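Local structure of probable Ni/Fe-hydrogenase 1 B-type cytochrome subunit (Escherichia coli K-12, 6G94) at residues F134-F137 against L138-F142. The protein probably serves as a haem-binding b-type cytochrome of the inner membrane, transferring electrons for Ni/Fe-hydrogenase 1. Sequence-based numbering, arbitrary orientation.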
loop_
_atom_site.group_PDB
_atom_site.type_symbol
_atom_site.label_atom_id
_atom_site.label_comp_id
_atom_site.label_asym_id
_atom_site.label_seq_id
_atom_site.Cartn_x
_atom_site.Cartn_y
_atom_site.Cartn_z
ATOM N N PHE I 134 -12.747 36.040 -44.343
ATOM C CA PHE I 134 -11.332 36.370 -44.524
ATOM C C PHE I 134 -10.596 36.160 -43.201
ATOM O O PHE I 134 -9.544 35.511 -43.153
ATOM C CB PHE I 134 -11.142 37.806 -45.049
ATOM C CG PHE I 134 -9.707 38.280 -45.018
ATOM C CD1 PHE I 134 -8.812 37.908 -46.027
ATOM C CD2 PHE I 134 -9.235 39.092 -43.965
ATOM C CE1 PHE I 134 -7.480 38.329 -45.986
ATOM C CE2 PHE I 134 -7.907 39.517 -43.926
ATOM C CZ PHE I 134 -7.028 39.132 -44.933
ATOM N N GLY I 135 -11.161 36.672 -42.123
ATOM C CA GLY I 135 -10.560 36.520 -40.814
ATOM C C GLY I 135 -10.445 35.064 -40.447
ATOM O O GLY I 135 -9.530 34.670 -39.742
ATOM N N TYR I 136 -11.375 34.266 -40.943
ATOM C CA TYR I 136 -11.413 32.847 -40.662
ATOM C C TYR I 136 -10.234 32.145 -41.297
ATOM O O TYR I 136 -9.618 31.288 -40.679
ATOM C CB TYR I 136 -12.723 32.255 -41.172
ATOM C CG TYR I 136 -12.821 30.767 -41.071
ATOM C CD1 TYR I 136 -12.333 29.948 -42.077
ATOM C CD2 TYR I 136 -13.433 30.177 -39.987
ATOM C CE1 TYR I 136 -12.424 28.572 -41.985
ATOM C CE2 TYR I 136 -13.530 28.804 -39.882
ATOM C CZ TYR I 136 -13.021 28.007 -40.879
ATOM O OH TYR I 136 -13.123 26.646 -40.770
ATOM N N PHE I 137 -9.926 32.509 -42.538
ATOM C CA PHE I 137 -8.784 31.945 -43.227
ATOM C C PHE I 137 -7.485 32.533 -42.730
ATOM O O PHE I 137 -6.440 31.984 -42.949
ATOM C CB PHE I 137 -8.911 32.154 -44.728
ATOM C CG PHE I 137 -9.762 31.117 -45.415
ATOM C CD1 PHE I 137 -9.722 29.776 -45.033
ATOM C CD2 PHE I 137 -10.596 31.481 -46.448
ATOM C CE1 PHE I 137 -10.502 28.828 -45.658
ATOM C CE2 PHE I 137 -11.371 30.541 -47.084
ATOM C CZ PHE I 137 -11.323 29.213 -46.691
ATOM N N LEU I 138 -7.566 33.665 -42.067
ATOM C CA LEU I 138 -6.401 34.295 -41.512
ATOM C C LEU I 138 -6.040 33.646 -40.194
ATOM O O LEU I 138 -4.884 33.571 -39.842
ATOM C CB LEU I 138 -6.677 35.774 -41.295
ATOM C CG LEU I 138 -5.487 36.615 -40.863
ATOM C CD1 LEU I 138 -4.378 36.509 -41.882
ATOM C CD2 LEU I 138 -5.902 38.056 -40.710
ATOM N N MET I 139 -7.046 33.187 -39.471
ATOM C CA MET I 139 -6.856 32.496 -38.216
ATOM C C MET I 139 -6.193 31.140 -38.521
ATOM O O MET I 139 -5.130 30.862 -37.990
ATOM C CB MET I 139 -8.178 32.262 -37.510
ATOM C CG MET I 139 -8.740 33.495 -36.834
ATOM S SD MET I 139 -7.746 33.913 -35.408
ATOM C CE MET I 139 -6.507 35.011 -36.090
ATOM N N SER I 140 -6.822 30.322 -39.388
ATOM C CA SER I 140 -6.321 29.039 -39.834
ATOM C C SER I 140 -4.836 29.091 -40.136
ATOM O O SER I 140 -4.119 28.174 -39.784
ATOM C CB SER I 140 -7.091 28.586 -41.072
ATOM O OG SER I 140 -8.483 28.537 -40.803
ATOM N N VAL I 141 -4.380 30.168 -40.769
ATOM C CA VAL I 141 -2.981 30.299 -41.150
ATOM C C VAL I 141 -2.147 30.636 -39.938
ATOM O O VAL I 141 -0.983 30.234 -39.835
ATOM C CB VAL I 141 -2.797 31.355 -42.256
ATOM C CG1 VAL I 141 -1.331 31.682 -42.475
ATOM C CG2 VAL I 141 -3.416 30.858 -43.559
ATOM N N PHE I 142 -2.762 31.341 -38.999
ATOM C CA PHE I 142 -2.117 31.668 -37.736
ATOM C C PHE I 142 -2.002 30.384 -36.911
ATOM O O PHE I 142 -0.950 30.102 -36.329
ATOM C CB PHE I 142 -2.900 32.766 -36.990
ATOM C CG PHE I 142 -2.286 33.164 -35.673
ATOM C CD1 PHE I 142 -1.106 33.923 -35.634
ATOM C CD2 PHE I 142 -2.867 32.759 -34.468
ATOM C CE1 PHE I 142 -0.520 34.271 -34.423
ATOM C CE2 PHE I 142 -2.286 33.108 -33.258
ATOM C CZ PHE I 142 -1.121 33.871 -33.236
#
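Ser140 gives two hydrogen bonds to the backbone oxygen of Tyr136, one turn earlier in the same helix. The main-chain bond, Ser140 N to Tyr136 O, is 3.2 Å long and nearly straight at 177°. The hydroxyl adds a second bond, Ser140 OG to Tyr136 O, at 3.0 Å. The two donors approach from opposite faces of the carbonyl plane, each tilted from it. With OG anti to the carbonyl carbon (chi1 -56°), the hydroxyl folds back along the helix to reach this oxygen. This is a common way for a serine in a helix to pair its hydroxyl, and it is consistent with the predicted membrane span. Without the hydroxyl, as with an alanine here, Tyr136 O would probably keep the main-chain bond but lose its second donor.

Two further backbone bonds follow the i to i+4 helical pattern. Leu138 N donates to Phe134 O at 2.9 Å, and Met139 N to Gly135 O at 2.9 Å. In addition, a weak i to i+3 bond from Leu138 N reaches Gly135 O.

Apolar contact between the side chains is slight. Phe134 CE2 lies 4.1 Å from Leu138 CD2, and the two side chains meet at a slant on an exposed side of the helix. On another side, the Tyr136 ring extends past Ser140, with CE1 4.1 Å from OG.

All these residues belong to helix 130-151, predicted to span the membrane. Phe137, Ser140 and Val141 face helix 55-83, where Phe137 and Val141 both touch Leu74 and Ser140 packs on Phe70. The Ser140 side chain is buried, about 6 Å from the bound haem. Tyr136 and Met139 turn to helix 177-203 and share Phe194, so the turn packs against both helices.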